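Long-range contacts in envelope glycoprotein (Thogoto virus, PDB 5XEA), which probably attaches the virus to its host-cell receptor and later drives fusion of the virion with the host membrane: residues C95-C106 with A127-I138; L41-A49 with E79-S90. One frame throughout, in Å; residues are numbered along the deposited sequence.

Interactions 1 and 2 meet the same antiparallel sheet at two places; in it, strands 40-56 and 133-156 are neighbours. Interaction 2 sits nearer the middle, with its centre about 28 Å from that of the chain, and interaction 1 lies farther out at about 54 Å. Their centres are about 30 Å apart, yet their nearest atoms, on Ala49 and Ile138, are about 5 Å apart, because strands 40-56 and 133-156 run side by side. Strand 95-99 is also the next strand after 89-91 in the chain. The Cys106-Cys136 disulfide lies inside interaction 1, whereas Cys89 of interaction 2 is bonded to Cys142, farther along strand 133-156.

Interaction 1 (C95-C106 with A127-I138); sequences CHDCWGSDSYAC and ANWKFAYHMCNI
Lys130 runs across one face of the Trp99 indole. Bent at chi2 (73°), its chain lays CE over the six-membered ring, 3.6 Å from Trp99 CH2, as a CH-pi contact, and brings NZ into a cation-pi arrangement. The same indole turns an edge toward the face of Tyr133, a T-shaped pair with planes at 75°. Met135 CE sits over the centre of the Trp129 ring and also touches Trp99, 3.7 Å from its CB.

Trp129 NE1 donates within its ring plane to Asp97 OD2 (2.7 Å) but arrives from above the carboxylate. Asn137 ND2 approaches Asp97 OD1 almost head-on at 2.9 Å, while Asn137 OD1 accepts the backbone N of Asp97, so one amide holds this residue twice at a β-bulge. Arg125 adds a salt bridge to Asp97 OD2. On the sheet face away from Trp99, the Cys106-Cys136 disulfide ties in the 3-10 turn 101-106.

Trp129 and Phe131 pack on Ser62 and Leu59 of a second subunit, consistent with a class III fusion-loop tip. Cys95 with Ile138 and Cys98 with Cys136 are antiparallel hydrogen-bonded pairs, the register slipping by one between them; strand 133-156 also bonds to strand 40-56.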
loop_
_atom_site.group_PDB
_atom_site.type_symbol
_atom_site.label_atom_id
_atom_site.label_comp_id
_atom_site.label_asym_id
_atom_site.label_seq_id
_atom_site.Cartn_x
_atom_site.Cartn_y
_atom_site.Cartn_z
ATOM N N CYS B 95 -43.561 22.827 3.905
ATOM C CA CYS B 95 -44.981 22.737 4.224
ATOM C C CYS B 95 -45.144 21.607 5.211
ATOM O O CYS B 95 -44.810 20.458 4.898
ATOM C CB CYS B 95 -45.835 22.463 2.980
ATOM S SG CYS B 95 -46.101 23.868 1.914
ATOM N N HIS B 96 -45.646 21.926 6.392
ATOM C CA HIS B 96 -45.975 20.927 7.393
ATOM C C HIS B 96 -47.493 20.774 7.457
ATOM O O HIS B 96 -48.189 21.676 7.937
ATOM C CB HIS B 96 -45.415 21.329 8.752
ATOM C CG HIS B 96 -45.504 20.243 9.775
ATOM N ND1 HIS B 96 -46.592 20.092 10.604
ATOM C CD2 HIS B 96 -44.639 19.257 10.105
ATOM C CE1 HIS B 96 -46.396 19.056 11.402
ATOM N NE2 HIS B 96 -45.216 18.533 11.120
ATOM N N ASP B 97 -47.997 19.629 6.990
ATOM C CA ASP B 97 -49.406 19.262 7.141
ATOM C C ASP B 97 -50.316 20.393 6.650
ATOM O O ASP B 97 -51.265 20.795 7.316
ATOM C CB ASP B 97 -49.721 18.879 8.591
ATOM C CG ASP B 97 -49.237 17.463 8.965
ATOM O OD1 ASP B 97 -48.495 16.849 8.173
ATOM O OD2 ASP B 97 -49.592 16.951 10.061
ATOM N N CYS B 98 -49.993 20.927 5.473
ATOM C CA CYS B 98 -50.788 21.983 4.854
ATOM C C CYS B 98 -51.972 21.342 4.141
ATOM O O CYS B 98 -51.802 20.692 3.103
ATOM C CB CYS B 98 -49.945 22.789 3.875
ATOM S SG CYS B 98 -48.545 23.675 4.620
ATOM N N TRP B 99 -53.163 21.521 4.689
ATOM C CA TRP B 99 -54.355 20.864 4.174
ATOM C C TRP B 99 -55.310 21.885 3.579
ATOM O O TRP B 99 -55.155 23.099 3.752
ATOM C CB TRP B 99 -55.051 20.043 5.264
ATOM C CG TRP B 99 -55.481 20.812 6.462
ATOM C CD1 TRP B 99 -54.763 21.030 7.597
ATOM C CD2 TRP B 99 -56.752 21.457 6.659
ATOM N NE1 TRP B 99 -55.506 21.773 8.491
ATOM C CE2 TRP B 99 -56.724 22.055 7.933
ATOM C CE3 TRP B 99 -57.902 21.594 5.874
ATOM C CZ2 TRP B 99 -57.814 22.772 8.454
ATOM C CZ3 TRP B 99 -58.984 22.311 6.385
ATOM C CH2 TRP B 99 -58.930 22.890 7.664
ATOM N N GLY B 100 -56.294 21.367 2.845
ATOM C CA GLY B 100 -57.267 22.235 2.205
ATOM C C GLY B 100 -56.592 23.107 1.168
ATOM O O GLY B 100 -55.693 22.671 0.437
ATOM N N SER B 101 -57.011 24.373 1.109
ATOM C CA SER B 101 -56.486 25.256 0.074
ATOM C C SER B 101 -54.976 25.439 0.173
ATOM O O SER B 101 -54.336 25.713 -0.847
ATOM C CB SER B 101 -57.183 26.612 0.137
ATOM O OG SER B 101 -57.181 27.085 1.466
ATOM N N ASP B 102 -54.387 25.291 1.369
ATOM C CA ASP B 102 -52.926 25.380 1.491
ATOM C C ASP B 102 -52.203 24.226 0.803
ATOM O O ASP B 102 -51.020 24.359 0.497
ATOM C CB ASP B 102 -52.505 25.445 2.962
ATOM C CG ASP B 102 -53.022 26.699 3.666
ATOM O OD1 ASP B 102 -53.055 27.768 3.029
ATOM O OD2 ASP B 102 -53.407 26.614 4.852
ATOM N N SER B 103 -52.876 23.098 0.542
ATOM C CA SER B 103 -52.228 22.010 -0.189
ATOM C C SER B 103 -51.852 22.410 -1.607
ATOM O O SER B 103 -51.147 21.655 -2.282
ATOM C CB SER B 103 -53.129 20.772 -0.218
ATOM O OG SER B 103 -54.315 21.014 -0.956
ATOM N N TYR B 104 -52.306 23.580 -2.062
ATOM C CA TYR B 104 -51.946 24.135 -3.363
ATOM C C TYR B 104 -50.435 24.214 -3.556
ATOM O O TYR B 104 -49.949 24.128 -4.689
ATOM C CB TYR B 104 -52.585 25.528 -3.475
ATOM C CG TYR B 104 -52.529 26.236 -4.813
ATOM C CD1 TYR B 104 -53.250 25.768 -5.906
ATOM C CD2 TYR B 104 -51.814 27.424 -4.963
ATOM C CE1 TYR B 104 -53.231 26.441 -7.128
ATOM C CE2 TYR B 104 -51.786 28.105 -6.183
ATOM C CZ TYR B 104 -52.498 27.606 -7.259
ATOM O OH TYR B 104 -52.476 28.272 -8.466
ATOM N N ALA B 105 -49.676 24.374 -2.469
ATOM C CA ALA B 105 -48.226 24.537 -2.587
ATOM C C ALA B 105 -47.540 23.307 -3.161
ATOM O O ALA B 105 -46.441 23.431 -3.707
ATOM C CB ALA B 105 -47.615 24.872 -1.226
ATOM N N CYS B 106 -48.148 22.128 -3.031
ATOM C CA CYS B 106 -47.612 20.892 -3.587
ATOM C C CYS B 106 -47.796 20.771 -5.089
ATOM O O CYS B 106 -47.372 19.764 -5.659
ATOM C CB CYS B 106 -48.286 19.686 -2.935
ATOM S SG CYS B 106 -47.508 19.107 -1.450
ATOM N N ALA B 127 -48.349 12.740 6.201
ATOM C CA ALA B 127 -49.607 12.741 6.939
ATOM C C ALA B 127 -50.792 13.033 6.019
ATOM O O ALA B 127 -50.668 13.729 5.002
ATOM C CB ALA B 127 -49.549 13.766 8.070
ATOM N N ASN B 128 -51.959 12.489 6.392
ATOM C CA ASN B 128 -53.188 12.545 5.604
ATOM C C ASN B 128 -54.375 12.453 6.558
ATOM O O ASN B 128 -55.256 11.622 6.354
ATOM C CB ASN B 128 -53.215 11.381 4.601
ATOM C CG ASN B 128 -54.264 11.540 3.495
ATOM O OD1 ASN B 128 -54.746 12.639 3.211
ATOM N ND2 ASN B 128 -54.581 10.425 2.832
ATOM N N TRP B 129 -54.382 13.249 7.632
ATOM C CA TRP B 129 -55.316 13.008 8.721
ATOM C C TRP B 129 -56.586 13.853 8.624
ATOM O O TRP B 129 -57.450 13.733 9.499
ATOM C CB TRP B 129 -54.649 13.233 10.085
ATOM C CG TRP B 129 -53.819 14.474 10.186
ATOM C CD1 TRP B 129 -52.452 14.551 10.119
ATOM C CD2 TRP B 129 -54.286 15.810 10.414
ATOM N NE1 TRP B 129 -52.046 15.855 10.273
ATOM C CE2 TRP B 129 -53.150 16.647 10.456
ATOM C CE3 TRP B 129 -55.558 16.383 10.568
ATOM C CZ2 TRP B 129 -53.242 18.022 10.644
ATOM C CZ3 TRP B 129 -55.648 17.752 10.760
ATOM C CH2 TRP B 129 -54.494 18.555 10.797
ATOM N N LYS B 130 -56.704 14.692 7.592
ATOM C CA LYS B 130 -57.823 15.618 7.439
ATOM C C LYS B 130 -58.829 14.992 6.479
ATOM O O LYS B 130 -58.690 15.095 5.258
ATOM C CB LYS B 130 -57.341 16.978 6.945
ATOM C CG LYS B 130 -58.428 18.057 7.004
ATOM C CD LYS B 130 -58.698 18.479 8.431
ATOM C CE LYS B 130 -59.862 19.475 8.500
ATOM N NZ LYS B 130 -60.056 19.969 9.894
ATOM N N PHE B 131 -59.844 14.347 7.044
ATOM C CA PHE B 131 -60.849 13.663 6.241
ATOM C C PHE B 131 -61.527 14.617 5.268
ATOM O O PHE B 131 -61.895 15.736 5.632
ATOM C CB PHE B 131 -61.904 13.014 7.133
ATOM C CG PHE B 131 -63.000 12.339 6.354
ATOM C CD1 PHE B 131 -62.739 11.189 5.634
ATOM C CD2 PHE B 131 -64.302 12.872 6.333
ATOM C CE1 PHE B 131 -63.736 10.565 4.912
ATOM C CE2 PHE B 131 -65.308 12.255 5.605
ATOM C CZ PHE B 131 -65.032 11.095 4.898
ATOM N N ALA B 132 -61.678 14.150 4.021
ATOM C CA ALA B 132 -62.311 14.859 2.912
ATOM C C ALA B 132 -61.520 16.066 2.475
ATOM O O ALA B 132 -62.078 16.974 1.837
ATOM C CB ALA B 132 -63.763 15.278 3.243
ATOM N N TYR B 133 -60.220 16.100 2.789
ATOM C CA TYR B 133 -59.345 17.151 2.305
ATOM C C TYR B 133 -58.026 16.559 1.833
ATOM O O TYR B 133 -57.658 15.424 2.163
ATOM C CB TYR B 133 -59.051 18.204 3.385
ATOM C CG TYR B 133 -60.215 19.102 3.741
ATOM C CD1 TYR B 133 -60.355 20.351 3.146
ATOM C CD2 TYR B 133 -61.156 18.708 4.686
ATOM C CE1 TYR B 133 -61.420 21.179 3.464
ATOM C CE2 TYR B 133 -62.213 19.529 5.026
ATOM C CZ TYR B 133 -62.338 20.765 4.405
ATOM O OH TYR B 133 -63.384 21.590 4.725
ATOM N N HIS B 134 -57.303 17.371 1.075
ATOM C CA HIS B 134 -55.946 17.071 0.652
ATOM C C HIS B 134 -54.954 17.558 1.700
ATOM O O HIS B 134 -55.218 18.515 2.439
ATOM C CB HIS B 134 -55.638 17.740 -0.677
ATOM C CG HIS B 134 -56.504 17.273 -1.796
ATOM N ND1 HIS B 134 -56.084 16.344 -2.718
ATOM C CD2 HIS B 134 -57.774 17.597 -2.135
ATOM C CE1 HIS B 134 -57.056 16.117 -3.584
ATOM N NE2 HIS B 134 -58.088 16.869 -3.256
ATOM N N MET B 135 -53.798 16.898 1.760
ATOM C CA MET B 135 -52.780 17.340 2.695
ATOM C C MET B 135 -51.419 17.288 2.015
ATOM O O MET B 135 -51.115 16.348 1.279
ATOM C CB MET B 135 -52.808 16.508 3.980
ATOM C CG MET B 135 -51.962 17.131 5.097
ATOM S SD MET B 135 -52.221 16.377 6.700
ATOM C CE MET B 135 -53.750 17.185 7.178
ATOM N N CYS B 136 -50.628 18.332 2.245
ATOM C CA CYS B 136 -49.379 18.588 1.545
ATOM C C CYS B 136 -48.248 18.646 2.565
ATOM O O CYS B 136 -48.350 19.341 3.582
ATOM C CB CYS B 136 -49.468 19.902 0.751
ATOM S SG CYS B 136 -47.934 20.503 -0.018
ATOM N N ASN B 137 -47.189 17.889 2.313
ATOM C CA ASN B 137 -45.965 18.025 3.095
ATOM C C ASN B 137 -44.814 18.213 2.130
ATOM O O ASN B 137 -44.650 17.420 1.193
ATOM C CB ASN B 137 -45.725 16.809 4.001
ATOM C CG ASN B 137 -46.411 16.942 5.348
ATOM O OD1 ASN B 137 -45.956 17.691 6.214
ATOM N ND2 ASN B 137 -47.512 16.211 5.534
ATOM N N ILE B 138 -44.039 19.279 2.336
ATOM C CA ILE B 138 -42.820 19.520 1.583
ATOM C C ILE B 138 -41.683 19.813 2.554
ATOM O O ILE B 138 -41.832 20.643 3.460
ATOM C CB ILE B 138 -42.965 20.697 0.603
ATOM C CG1 ILE B 138 -44.197 20.543 -0.285
ATOM C CG2 ILE B 138 -41.673 20.873 -0.233
ATOM C CD1 ILE B 138 -44.337 21.690 -1.249
#

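Interaction 2 (L41-A49 with E79-S90); sequences LLTAGYRTA and ELLLWGSSHQCS
Arg47 reaches from strand 41-49 to the carboxylate of Glu79 and grips it end-on, one nitrogen to each oxygen. Arg47 NH1 lies 2.9 Å from Glu79 OE2 and Arg47 NH2 2.9 Å from Glu79 OE1, both oxygens met on their syn sides but 20-30° out of the carboxylate plane, with the two flat groups 39° apart. The bend at chi3 (61°) turns the guanidinium toward the helix, and NE is satisfied by the carbonyl of Tyr73, fixing the group's rotation. One face of the guanidinium receives the edge of Trp83, whose CZ2 is 3.5 Å from Arg47 NH1; the planes are almost perpendicular.

In this helix-on-sheet arrangement, within a family shared with baculovirus gp64, helix 79-86 lies across the strand. Gly45 has no side chain, which lets Trp83 and Leu80 close in on the backbone, with Trp83 CZ3 4.0 Å from Gly45 CA.

Thr43 makes the apolar end. Its methyl CG2 meets Leu80 CD1 at 3.7 Å, the two side chains passing in opposite directions. After His87, which has positive phi, the chain doubles back, bringing Cys89 CA over the centre of the Trp83 ring; Trp116 of strand 115-117 also meets that indole.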
loop_
_atom_site.group_PDB
_atom_site.type_symbol
_atom_site.label_atom_id
_atom_site.label_comp_id
_atom_site.label_asym_id
_atom_site.label_seq_id
_atom_site.Cartn_x
_atom_site.Cartn_y
_atom_site.Cartn_z
ATOM N N LEU B 41 -9.855 22.157 -7.294
ATOM C CA LEU B 41 -10.899 22.513 -6.346
ATOM C C LEU B 41 -12.193 21.857 -6.792
ATOM O O LEU B 41 -12.713 22.166 -7.872
ATOM C CB LEU B 41 -11.091 24.024 -6.234
ATOM C CG LEU B 41 -11.999 24.359 -5.053
ATOM C CD1 LEU B 41 -11.247 24.168 -3.743
ATOM C CD2 LEU B 41 -12.576 25.762 -5.166
ATOM N N LEU B 42 -12.691 20.931 -5.987
ATOM C CA LEU B 42 -13.959 20.278 -6.266
ATOM C C LEU B 42 -15.029 20.963 -5.434
ATOM O O LEU B 42 -14.971 20.949 -4.200
ATOM C CB LEU B 42 -13.903 18.783 -5.954
ATOM C CG LEU B 42 -15.275 18.104 -5.861
ATOM C CD1 LEU B 42 -15.956 18.035 -7.221
ATOM C CD2 LEU B 42 -15.137 16.722 -5.248
ATOM N N THR B 43 -15.974 21.595 -6.104
ATOM C CA THR B 43 -17.186 22.082 -5.454
ATOM C C THR B 43 -18.319 21.138 -5.826
ATOM O O THR B 43 -18.587 20.922 -7.016
ATOM C CB THR B 43 -17.509 23.518 -5.866
ATOM O OG1 THR B 43 -16.419 24.365 -5.493
ATOM C CG2 THR B 43 -18.773 23.993 -5.157
ATOM N N ALA B 44 -18.956 20.554 -4.816
ATOM C CA ALA B 44 -20.053 19.621 -5.040
ATOM C C ALA B 44 -21.237 20.017 -4.174
ATOM O O ALA B 44 -21.085 20.239 -2.969
ATOM C CB ALA B 44 -19.638 18.179 -4.742
ATOM N N GLY B 45 -22.406 20.100 -4.785
ATOM C CA GLY B 45 -23.611 20.475 -4.068
ATOM C C GLY B 45 -24.785 19.593 -4.438
ATOM O O GLY B 45 -24.887 19.096 -5.560
ATOM N N TYR B 46 -25.683 19.406 -3.463
ATOM C CA TYR B 46 -26.884 18.606 -3.658
ATOM C C TYR B 46 -28.085 19.348 -3.098
ATOM O O TYR B 46 -27.959 20.165 -2.183
ATOM C CB TYR B 46 -26.775 17.205 -3.006
ATOM C CG TYR B 46 -26.700 17.195 -1.494
ATOM C CD1 TYR B 46 -27.851 17.079 -0.715
ATOM C CD2 TYR B 46 -25.472 17.285 -0.845
ATOM C CE1 TYR B 46 -27.776 17.078 0.666
ATOM C CE2 TYR B 46 -25.391 17.287 0.533
ATOM C CZ TYR B 46 -26.541 17.179 1.288
ATOM O OH TYR B 46 -26.439 17.176 2.667
ATOM N N ARG B 47 -29.251 19.047 -3.660
ATOM C CA ARG B 47 -30.511 19.608 -3.184
ATOM C C ARG B 47 -31.637 18.704 -3.650
ATOM O O ARG B 47 -31.705 18.355 -4.835
ATOM C CB ARG B 47 -30.714 21.032 -3.702
ATOM C CG ARG B 47 -32.070 21.667 -3.338
ATOM C CD ARG B 47 -32.018 23.143 -3.701
ATOM N NE ARG B 47 -31.803 23.308 -5.132
ATOM C CZ ARG B 47 -31.489 24.452 -5.727
ATOM N NH1 ARG B 47 -31.356 25.564 -5.016
ATOM N NH2 ARG B 47 -31.322 24.474 -7.045
ATOM N N THR B 48 -32.514 18.343 -2.725
ATOM C CA THR B 48 -33.650 17.478 -3.021
ATOM C C THR B 48 -34.834 17.929 -2.180
ATOM O O THR B 48 -34.670 18.427 -1.058
ATOM C CB THR B 48 -33.273 15.998 -2.747
ATOM O OG1 THR B 48 -32.313 15.566 -3.720
ATOM C CG2 THR B 48 -34.463 15.084 -2.787
ATOM N N ALA B 49 -36.036 17.756 -2.730
ATOM C CA ALA B 49 -37.270 17.996 -1.996
ATOM C C ALA B 49 -37.995 16.675 -1.755
ATOM O O ALA B 49 -37.987 15.791 -2.615
ATOM C CB ALA B 49 -38.183 18.970 -2.759
ATOM N N GLU B 79 -25.585 28.743 -9.451
ATOM C CA GLU B 79 -25.906 28.456 -8.058
ATOM C C GLU B 79 -24.711 27.837 -7.351
ATOM O O GLU B 79 -24.315 28.278 -6.268
ATOM C CB GLU B 79 -27.122 27.523 -7.968
ATOM C CG GLU B 79 -28.472 28.187 -8.218
ATOM C CD GLU B 79 -29.651 27.249 -7.956
ATOM O OE1 GLU B 79 -29.906 26.341 -8.777
ATOM O OE2 GLU B 79 -30.312 27.421 -6.915
ATOM N N LEU B 80 -24.122 26.806 -7.957
ATOM C CA LEU B 80 -23.008 26.101 -7.324
ATOM C C LEU B 80 -21.873 27.060 -6.990
ATOM O O LEU B 80 -21.322 27.029 -5.880
ATOM C CB LEU B 80 -22.520 24.976 -8.241
ATOM C CG LEU B 80 -21.700 23.882 -7.561
ATOM C CD1 LEU B 80 -22.312 23.537 -6.225
ATOM C CD2 LEU B 80 -21.634 22.658 -8.446
ATOM N N LEU B 81 -21.531 27.942 -7.935
ATOM C CA LEU B 81 -20.516 28.958 -7.687
ATOM C C LEU B 81 -20.857 29.795 -6.459
ATOM O O LEU B 81 -20.004 30.032 -5.595
ATOM C CB LEU B 81 -20.347 29.839 -8.926
ATOM C CG LEU B 81 -19.432 29.259 -10.010
ATOM C CD1 LEU B 81 -19.602 29.982 -11.339
ATOM C CD2 LEU B 81 -17.966 29.294 -9.570
ATOM N N LEU B 82 -22.115 30.231 -6.342
ATOM C CA LEU B 82 -22.498 31.026 -5.183
ATOM C C LEU B 82 -22.476 30.186 -3.913
ATOM O O LEU B 82 -22.077 30.670 -2.847
ATOM C CB LEU B 82 -23.875 31.650 -5.407
ATOM C CG LEU B 82 -24.494 32.406 -4.226
ATOM C CD1 LEU B 82 -23.565 33.487 -3.694
ATOM C CD2 LEU B 82 -25.858 32.999 -4.620
ATOM N N TRP B 83 -22.893 28.917 -4.008
ATOM C CA TRP B 83 -22.843 28.041 -2.843
ATOM C C TRP B 83 -21.415 27.868 -2.354
ATOM O O TRP B 83 -21.145 27.955 -1.151
ATOM C CB TRP B 83 -23.442 26.669 -3.170
ATOM C CG TRP B 83 -24.939 26.625 -3.389
ATOM C CD1 TRP B 83 -25.787 27.683 -3.607
ATOM C CD2 TRP B 83 -25.754 25.442 -3.424
ATOM N NE1 TRP B 83 -27.075 27.221 -3.776
ATOM C CE2 TRP B 83 -27.082 25.854 -3.661
ATOM C CE3 TRP B 83 -25.488 24.076 -3.273
ATOM C CZ2 TRP B 83 -28.139 24.948 -3.760
ATOM C CZ3 TRP B 83 -26.543 23.173 -3.370
ATOM C CH2 TRP B 83 -27.853 23.619 -3.606
ATOM N N GLY B 84 -20.485 27.625 -3.277
ATOM C CA GLY B 84 -19.100 27.400 -2.881
ATOM C C GLY B 84 -18.484 28.596 -2.175
ATOM O O GLY B 84 -17.838 28.456 -1.129
ATOM N N SER B 85 -18.688 29.792 -2.727
ATOM C CA SER B 85 -18.114 30.983 -2.106
ATOM C C SER B 85 -18.795 31.305 -0.781
ATOM O O SER B 85 -18.119 31.580 0.217
ATOM C CB SER B 85 -18.194 32.172 -3.064
ATOM O OG SER B 85 -19.439 32.203 -3.731
ATOM N N SER B 86 -20.129 31.248 -0.734
ATOM C CA SER B 86 -20.829 31.554 0.510
ATOM C C SER B 86 -20.720 30.438 1.537
ATOM O O SER B 86 -20.908 30.695 2.730
ATOM C CB SER B 86 -22.305 31.837 0.233
ATOM O OG SER B 86 -22.916 30.724 -0.404
ATOM N N HIS B 87 -20.407 29.216 1.101
ATOM C CA HIS B 87 -20.424 28.034 1.965
ATOM C C HIS B 87 -21.809 27.830 2.562
ATOM O O HIS B 87 -21.958 27.521 3.746
ATOM C CB HIS B 87 -19.358 28.113 3.062
ATOM C CG HIS B 87 -17.960 28.222 2.531
ATOM N ND1 HIS B 87 -17.310 27.166 1.929
ATOM C CD2 HIS B 87 -17.094 29.262 2.506
ATOM C CE1 HIS B 87 -16.104 27.550 1.556
ATOM N NE2 HIS B 87 -15.946 28.817 1.895
ATOM N N GLN B 88 -22.830 28.016 1.727
ATOM C CA GLN B 88 -24.222 27.809 2.106
ATOM C C GLN B 88 -24.981 27.234 0.920
ATOM O O GLN B 88 -24.562 27.368 -0.230
ATOM C CB GLN B 88 -24.896 29.110 2.564
ATOM C CG GLN B 88 -24.458 29.600 3.925
ATOM C CD GLN B 88 -25.391 30.668 4.460
ATOM O OE1 GLN B 88 -26.301 30.387 5.254
ATOM N NE2 GLN B 88 -25.186 31.901 4.011
ATOM N N CYS B 89 -26.111 26.592 1.211
ATOM C CA CYS B 89 -26.982 26.063 0.175
ATOM C C CYS B 89 -28.361 26.701 0.296
ATOM O O CYS B 89 -28.735 27.243 1.340
ATOM C CB CYS B 89 -27.083 24.524 0.256
ATOM S SG CYS B 89 -27.807 23.785 1.796
ATOM N N SER B 90 -29.125 26.629 -0.784
ATOM C CA SER B 90 -30.476 27.163 -0.795
ATOM C C SER B 90 -31.498 26.038 -0.924
ATOM O O SER B 90 -31.184 24.926 -1.353
ATOM C CB SER B 90 -30.663 28.171 -1.933
ATOM O OG SER B 90 -30.508 27.546 -3.189
#